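Local coordinates for member of s1p family of ribosomal proteins (Pyrococcus furiosus, PDB 5YH1), which probably acts as an exonuclease on nucleic acids, this chain being its manganese-binding DHH domain part, at residues 302-307 and 343-348; 71-76 and 274-279. All blocks are in the same frame, centred on the assembly; numbering follows the deposited sequence.

From the N terminus two helices lead into strand 58-63, the first of a parallel five-stranded sheet; helix 66-86 follows it and carries the first half of contact 2. The rest of the sheet is built before the chain returns, nearly 200 residues later, when 274-279 packs on 71-76 and closes the longer loop. It then enters helix 286-311, the first side of contact 1, and passes strands 316-319 and 325-330 before helix 343-358 folds back on it, closing a shorter loop. The contacts are in series, neither nested nor crossed, with centres 25 Å apart. Contact 2 lies against the parallel sheet, whereas contact 1 ties helix 286-311 to helix 343-358, which packs on the C-terminal mixed sheet.

Contact 1: residues 302-307 and 343-348; sequences EKQEKV and PGKLSG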
ATOM      1  N   GLU A 302     -17.019 -20.493  -9.813  1.00 29.60           N
ATOM      2  CA  GLU A 302     -16.766 -20.279 -11.230  1.00 32.11           C
ATOM      3  C   GLU A 302     -15.315 -19.863 -11.487  1.00 29.69           C
ATOM      4  O   GLU A 302     -14.697 -20.338 -12.440  1.00 28.01           O
ATOM      5  CB  GLU A 302     -17.725 -19.237 -11.807  1.00 36.39           C
ATOM      6  CG  GLU A 302     -17.636 -19.106 -13.322  1.00 41.84           C
ATOM      7  CD  GLU A 302     -18.595 -18.069 -13.872  1.00 48.17           C
ATOM      8  OE1 GLU A 302     -18.606 -16.924 -13.369  1.00 54.53           O
ATOM      9  OE2 GLU A 302     -19.344 -18.396 -14.813  1.00 56.01           O
ATOM     10  N   LYS A 303     -14.764 -18.991 -10.644  1.00 28.38           N
ATOM     11  CA  LYS A 303     -13.350 -18.616 -10.780  1.00 28.92           C
ATOM     12  C   LYS A 303     -12.430 -19.817 -10.659  1.00 28.17           C
ATOM     13  O   LYS A 303     -11.502 -19.974 -11.445  1.00 27.71           O
ATOM     14  CB  LYS A 303     -12.932 -17.607  -9.722  1.00 30.00           C
ATOM     15  CG  LYS A 303     -13.466 -16.211  -9.934  1.00 31.53           C
ATOM     16  CD  LYS A 303     -12.929 -15.302  -8.845  1.00 32.23           C
ATOM     17  CE  LYS A 303     -13.579 -13.941  -8.912  1.00 32.09           C
ATOM     18  NZ  LYS A 303     -12.902 -12.960  -8.021  1.00 31.93           N
ATOM     19  N   GLN A 304     -12.682 -20.668  -9.669  1.00 28.63           N
ATOM     20  CA  GLN A 304     -11.841 -21.851  -9.480  1.00 29.03           C
ATOM     21  C   GLN A 304     -11.921 -22.800 -10.674  1.00 29.72           C
ATOM     22  O   GLN A 304     -10.899 -23.288 -11.142  1.00 29.92           O
ATOM     23  CB  GLN A 304     -12.194 -22.568  -8.177  1.00 29.12           C
ATOM     24  CG  GLN A 304     -11.834 -21.759  -6.940  1.00 30.05           C
ATOM     25  CD  GLN A 304     -12.055 -22.516  -5.641  1.00 30.19           C
ATOM     26  OE1 GLN A 304     -12.241 -23.722  -5.647  1.00 31.25           O
ATOM     27  NE2 GLN A 304     -12.030 -21.805  -4.523  1.00 30.78           N
ATOM     28  N   GLU A 305     -13.129 -23.050 -11.176  1.00 30.81           N
ATOM     29  CA  GLU A 305     -13.306 -23.927 -12.337  1.00 32.29           C
ATOM     30  C   GLU A 305     -12.640 -23.379 -13.591  1.00 30.95           C
ATOM     31  O   GLU A 305     -12.011 -24.126 -14.339  1.00 30.74           O
ATOM     32  CB  GLU A 305     -14.792 -24.157 -12.622  1.00 33.75           C
ATOM     33  CG  GLU A 305     -15.444 -25.053 -11.594  1.00 37.05           C
ATOM     34  CD  GLU A 305     -16.946 -25.162 -11.761  1.00 40.18           C
ATOM     35  OE1 GLU A 305     -17.568 -24.299 -12.424  1.00 41.98           O
ATOM     36  OE2 GLU A 305     -17.504 -26.124 -11.205  1.00 45.70           O
ATOM     37  N   LYS A 306     -12.792 -22.077 -13.812  1.00 31.18           N
ATOM     38  CA  LYS A 306     -12.182 -21.401 -14.961  1.00 32.33           C
ATOM     39  C   LYS A 306     -10.668 -21.516 -14.909  1.00 30.35           C
ATOM     40  O   LYS A 306     -10.034 -21.894 -15.891  1.00 29.61           O
ATOM     41  CB  LYS A 306     -12.542 -19.908 -14.976  1.00 34.53           C
ATOM     42  CG  LYS A 306     -13.276 -19.436 -16.214  1.00 37.62           C
ATOM     43  CD  LYS A 306     -14.788 -19.564 -16.043  1.00 38.67           C
ATOM     44  N   VAL A 307     -10.084 -21.167 -13.765  1.00 30.14           N
ATOM     45  CA  VAL A 307      -8.623 -21.162 -13.648  1.00 29.74           C
ATOM     46  C   VAL A 307      -8.098 -22.600 -13.755  1.00 28.18           C
ATOM     47  O   VAL A 307      -7.129 -22.865 -14.456  1.00 28.79           O
ATOM     48  CB  VAL A 307      -8.132 -20.421 -12.370  1.00 30.79           C
ATOM     49  CG1 VAL A 307      -8.421 -21.219 -11.106  1.00 32.44           C
ATOM     50  CG2 VAL A 307      -6.643 -20.130 -12.452  1.00 30.91           C
ATOM     51  N   PRO A 343      -0.937 -18.230  -5.714  1.00 31.69           N
ATOM     52  CA  PRO A 343      -0.202 -19.479  -5.973  1.00 30.42           C
ATOM     53  C   PRO A 343      -0.466 -20.577  -4.941  1.00 30.07           C
ATOM     54  O   PRO A 343      -0.656 -21.734  -5.312  1.00 31.31           O
ATOM     55  CB  PRO A 343       1.256 -19.035  -5.931  1.00 30.70           C
ATOM     56  CG  PRO A 343       1.214 -17.615  -6.401  1.00 31.30           C
ATOM     57  CD  PRO A 343      -0.064 -17.045  -5.844  1.00 31.57           C
ATOM     58  N   GLY A 344      -0.500 -20.217  -3.663  1.00 28.11           N
ATOM     59  CA  GLY A 344      -0.799 -21.187  -2.619  1.00 28.57           C
ATOM     60  C   GLY A 344      -2.157 -21.841  -2.800  1.00 28.78           C
ATOM     61  O   GLY A 344      -2.283 -23.062  -2.735  1.00 29.04           O
ATOM     62  N   LYS A 345      -3.174 -21.018  -3.030  1.00 28.80           N
ATOM     63  CA  LYS A 345      -4.541 -21.495  -3.220  1.00 28.92           C
ATOM     64  C   LYS A 345      -4.674 -22.283  -4.523  1.00 27.50           C
ATOM     65  O   LYS A 345      -5.355 -23.307  -4.567  1.00 28.24           O
ATOM     66  CB  LYS A 345      -5.506 -20.306  -3.221  1.00 30.15           C
ATOM     67  CG  LYS A 345      -6.971 -20.649  -3.458  1.00 31.97           C
ATOM     68  CD  LYS A 345      -7.555 -21.413  -2.285  1.00 33.92           C
ATOM     69  CE  LYS A 345      -8.919 -21.964  -2.632  1.00 35.53           C
ATOM     70  NZ  LYS A 345      -9.520 -22.693  -1.488  1.00 37.70           N
ATOM     71  N   LEU A 346      -4.038 -21.793  -5.580  1.00 25.83           N
ATOM     72  CA  LEU A 346      -4.036 -22.477  -6.870  1.00 25.28           C
ATOM     73  C   LEU A 346      -3.440 -23.873  -6.768  1.00 25.36           C
ATOM     74  O   LEU A 346      -3.988 -24.820  -7.324  1.00 25.22           O
ATOM     75  CB  LEU A 346      -3.261 -21.672  -7.919  1.00 25.06           C
ATOM     76  CG  LEU A 346      -3.150 -22.291  -9.317  1.00 25.21           C
ATOM     77  CD1 LEU A 346      -4.527 -22.603  -9.901  1.00 25.29           C
ATOM     78  CD2 LEU A 346      -2.393 -21.356 -10.239  1.00 26.38           C
ATOM     79  N   SER A 347      -2.303 -23.994  -6.086  1.00 25.92           N
ATOM     80  CA  SER A 347      -1.668 -25.296  -5.893  1.00 26.62           C
ATOM     81  C   SER A 347      -2.608 -26.263  -5.173  1.00 25.00           C
ATOM     82  O   SER A 347      -2.638 -27.445  -5.489  1.00 24.35           O
ATOM     83  CB  SER A 347      -0.358 -25.165  -5.112  1.00 27.72           C
ATOM     84  OG  SER A 347      -0.619 -24.841  -3.754  1.00 28.28           O
ATOM     85  N   GLY A 348      -3.384 -25.744  -4.225  1.00 24.98           N
ATOM     86  CA  GLY A 348      -4.376 -26.543  -3.514  1.00 25.02           C
ATOM     87  C   GLY A 348      -5.497 -27.033  -4.418  1.00 25.59           C
ATOM     88  O   GLY A 348      -5.955 -28.171  -4.294  1.00 24.89           O
TER
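The flat amide of Gln304 has Lys345 over one of its faces: CE lies just beyond the nitrogen end, with Gln304 NE2 to Lys345 CE 3.6 Å. The two side chains cross at about a right angle, and NZ continues past the amide, 4.0 Å from Gln304 NE2. No hydrogen bond joins the pair, both ends being donors that look to outside partners. NE2 is bonded to Tyr340 OH and to Glu258 OE1, and the same Glu258 oxygen takes a salt bridge from Lys345 NZ, so that one carboxylate oxygen gathers both groups. A bend at chi2 (69°) turns the otherwise extended lysine chain, while the straight run of Gln304 beyond CG brings its amide out to meet it.

About one turn further along helix 286-311 the contact is apolar. Val307 CG2 meets Leu346 CD1 at 4.1 Å, branch to branch, the two side chains lying obliquely to each other. Leu346 CG stands anti to the backbone N (chi1 179°), which carries the methyl across the gap between the helices. The closest CA atoms, those of Gln304 and Leu346, are 8.3 Å apart, so side chains alone make the contact.

Helix 343-358 is the connecting helix of a beta-alpha-beta crossover between the parallel strands 325-330 and 364-369. On its far side from the contact, Ser347 OG donates to Gly344 O at 2.6 Å, tilted 32° from the carbonyl plane and on the same face as the Gly348 N-H.

The interface is thus small and mixed: a methyl pair at one end, and at the other a lysine and an amide that share an acceptor, which probably holds them together. The negative charge of Glu258 would be expected to offset the ammonium beside the amide and favour this pairing.

Contact 2: residues 71-76 and 274-279; sequences AGVALE and GIIEEI
Val73 and Glu277 bring the two backbones to 7.4 Å between their CA atoms, where helix 66-86 of the parallel-sheet DHH fold meets the short helix 276-279. Val73 touches both Ile276 and Glu277. Its CG2 lies 3.9 Å from Ile276 CG2, and the two branched side chains run past each other in opposite directions. CG1, set anti to the backbone N (chi1 174°), leans toward the Glu277 chain, 4.4 Å from its CG. Arg99 of strand 97-102 lies against both Val73 and Ile276, and Ile260 of helix 250-267 also packs on Ile276, which makes this patch part of the domain interior.

Beside the apolar patch two carboxylates approach, with Glu76 OE1 4.3 Å from Glu277 OE2. A water lies between them and donates to both, at 2.8 Å to Glu76 OE1, and so probably eases the repulsion expected between two carboxylates. Salt bridges from Arg99 to OE2 and from Arg273 to OE1 of Glu76 would probably keep that buried acid ionised.

Gly274 O accepts a hydrogen bond from Tyr154 OH of a second subunit, placing this turn at the assembly interface. The other oxygen of Glu277 turns back on its own segment: the Gly274 N-H reaches OE1 at 2.8 Å from the syn side, 16° out of the carboxylate plane.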
ATOM      1  N   ALA A  71     -11.319 -17.903  14.596  1.00 23.27           N
ATOM      2  CA  ALA A  71     -10.738 -17.835  15.937  1.00 23.31           C
ATOM      3  C   ALA A  71     -10.764 -16.413  16.475  1.00 23.64           C
ATOM      4  O   ALA A  71     -11.198 -16.169  17.601  1.00 24.21           O
ATOM      5  CB  ALA A  71      -9.314 -18.361  15.914  1.00 24.00           C
ATOM      6  N   GLY A  72     -10.323 -15.465  15.658  1.00 23.82           N
ATOM      7  CA  GLY A  72     -10.318 -14.072  16.071  1.00 23.54           C
ATOM      8  C   GLY A  72     -11.699 -13.551  16.385  1.00 23.89           C
ATOM      9  O   GLY A  72     -11.897 -12.846  17.390  1.00 23.61           O
ATOM     10  N   VAL A  73     -12.669 -13.899  15.539  1.00 23.86           N
ATOM     11  CA  VAL A  73     -14.034 -13.400  15.722  1.00 25.24           C
ATOM     12  C   VAL A  73     -14.701 -14.071  16.926  1.00 24.63           C
ATOM     13  O   VAL A  73     -15.456 -13.429  17.650  1.00 25.14           O
ATOM     14  CB  VAL A  73     -14.887 -13.544  14.433  1.00 25.70           C
ATOM     15  CG1 VAL A  73     -16.335 -13.151  14.690  1.00 25.86           C
ATOM     16  CG2 VAL A  73     -14.303 -12.677  13.338  1.00 25.97           C
ATOM     17  N   ALA A  74     -14.408 -15.347  17.150  1.00 25.23           N
ATOM     18  CA  ALA A  74     -14.866 -16.025  18.375  1.00 26.17           C
ATOM     19  C   ALA A  74     -14.457 -15.234  19.621  1.00 26.59           C
ATOM     20  O   ALA A  74     -15.286 -14.924  20.478  1.00 25.92           O
ATOM     21  CB  ALA A  74     -14.312 -17.443  18.444  1.00 25.81           C
ATOM     22  N   LEU A  75     -13.175 -14.884  19.702  1.00 27.38           N
ATOM     23  CA  LEU A  75     -12.657 -14.155  20.864  1.00 26.72           C
ATOM     24  C   LEU A  75     -13.249 -12.751  20.976  1.00 26.29           C
ATOM     25  O   LEU A  75     -13.641 -12.322  22.064  1.00 25.43           O
ATOM     26  CB  LEU A  75     -11.128 -14.113  20.826  1.00 26.54           C
ATOM     27  CG  LEU A  75     -10.527 -15.508  21.007  1.00 26.60           C
ATOM     28  CD1 LEU A  75      -9.092 -15.569  20.512  1.00 27.19           C
ATOM     29  CD2 LEU A  75     -10.623 -15.959  22.458  1.00 27.00           C
ATOM     30  N   GLU A  76     -13.345 -12.051  19.849  1.00 27.18           N
ATOM     31  CA  GLU A  76     -13.950 -10.715  19.815  1.00 27.14           C
ATOM     32  C   GLU A  76     -15.397 -10.734  20.318  1.00 27.03           C
ATOM     33  O   GLU A  76     -15.834  -9.831  21.052  1.00 26.20           O
ATOM     34  CB  GLU A  76     -13.867 -10.123  18.385  1.00 28.39           C
ATOM     35  CG  GLU A  76     -14.639  -8.826  18.183  1.00 29.36           C
ATOM     36  CD  GLU A  76     -14.388  -8.144  16.835  1.00 31.05           C
ATOM     37  OE1 GLU A  76     -15.169  -7.240  16.490  1.00 33.29           O
ATOM     38  OE2 GLU A  76     -13.423  -8.467  16.118  1.00 31.49           O
ATOM     39  N   GLY A 274     -18.281  -6.161  10.028  1.00 26.80           N
ATOM     40  CA  GLY A 274     -19.531  -5.811   9.370  1.00 26.09           C
ATOM     41  C   GLY A 274     -19.894  -6.810   8.298  1.00 25.53           C
ATOM     42  O   GLY A 274     -21.042  -6.848   7.848  1.00 26.52           O
ATOM     43  N   ILE A 275     -18.911  -7.615   7.883  1.00 24.85           N
ATOM     44  CA  ILE A 275     -19.107  -8.639   6.858  1.00 23.99           C
ATOM     45  C   ILE A 275     -18.824 -10.038   7.415  1.00 24.16           C
ATOM     46  O   ILE A 275     -19.655 -10.934   7.286  1.00 23.50           O
ATOM     47  CB  ILE A 275     -18.214  -8.392   5.626  1.00 23.95           C
ATOM     48  CG1 ILE A 275     -18.324  -6.925   5.177  1.00 24.49           C
ATOM     49  CG2 ILE A 275     -18.605  -9.323   4.485  1.00 23.54           C
ATOM     50  CD1 ILE A 275     -17.446  -6.560   3.998  1.00 24.88           C
ATOM     51  N   ILE A 276     -17.652 -10.224   8.011  1.00 24.30           N
ATOM     52  CA  ILE A 276     -17.229 -11.545   8.486  1.00 25.47           C
ATOM     53  C   ILE A 276     -18.234 -12.167   9.482  1.00 25.96           C
ATOM     54  O   ILE A 276     -18.505 -13.362   9.418  1.00 26.07           O
ATOM     55  CB  ILE A 276     -15.787 -11.501   9.066  1.00 25.45           C
ATOM     56  CG1 ILE A 276     -15.254 -12.904   9.364  1.00 25.81           C
ATOM     57  CG2 ILE A 276     -15.711 -10.653  10.326  1.00 25.75           C
ATOM     58  CD1 ILE A 276     -15.033 -13.758   8.142  1.00 26.70           C
ATOM     59  N   GLU A 277     -18.795 -11.352  10.376  1.00 27.58           N
ATOM     60  CA  GLU A 277     -19.767 -11.832  11.362  1.00 29.22           C
ATOM     61  C   GLU A 277     -21.021 -12.408  10.700  1.00 30.00           C
ATOM     62  O   GLU A 277     -21.630 -13.350  11.227  1.00 28.06           O
ATOM     63  CB  GLU A 277     -20.209 -10.720  12.321  1.00 30.40           C
ATOM     64  CG  GLU A 277     -19.095 -10.081  13.135  1.00 32.02           C
ATOM     65  CD  GLU A 277     -18.452  -8.883  12.448  1.00 32.50           C
ATOM     66  OE1 GLU A 277     -18.718  -8.637  11.254  1.00 31.31           O
ATOM     67  OE2 GLU A 277     -17.660  -8.189  13.109  1.00 34.38           O
ATOM     68  N   GLU A 278     -21.411 -11.819   9.570  1.00 29.59           N
ATOM     69  CA  GLU A 278     -22.585 -12.260   8.829  1.00 29.90           C
ATOM     70  C   GLU A 278     -22.305 -13.577   8.138  1.00 29.19           C
ATOM     71  O   GLU A 278     -23.136 -14.488   8.154  1.00 30.74           O
ATOM     72  CB  GLU A 278     -22.997 -11.220   7.784  1.00 31.46           C
ATOM     73  CG  GLU A 278     -23.281  -9.826   8.333  1.00 32.62           C
ATOM     74  CD  GLU A 278     -24.462  -9.783   9.278  1.00 34.01           C
ATOM     75  OE1 GLU A 278     -25.187 -10.788   9.414  1.00 36.14           O
ATOM     76  OE2 GLU A 278     -24.675  -8.725   9.892  1.00 37.09           O
ATOM     77  N   ILE A 279     -21.126 -13.683   7.543  1.00 27.61           N
ATOM     78  CA  ILE A 279     -20.723 -14.908   6.872  1.00 27.51           C
ATOM     79  C   ILE A 279     -20.604 -16.064   7.880  1.00 27.37           C
ATOM     80  O   ILE A 279     -20.982 -17.195   7.573  1.00 27.52           O
ATOM     81  CB  ILE A 279     -19.406 -14.702   6.110  1.00 27.68           C
ATOM     82  CG1 ILE A 279     -19.617 -13.689   4.974  1.00 28.93           C
ATOM     83  CG2 ILE A 279     -18.883 -16.019   5.542  1.00 27.50           C
ATOM     84  CD1 ILE A 279     -18.323 -13.132   4.412  1.00 29.39           C
TER
HETATM   85  O   HOH W   1     -15.239  -7.806  13.757  1.00 42.63           O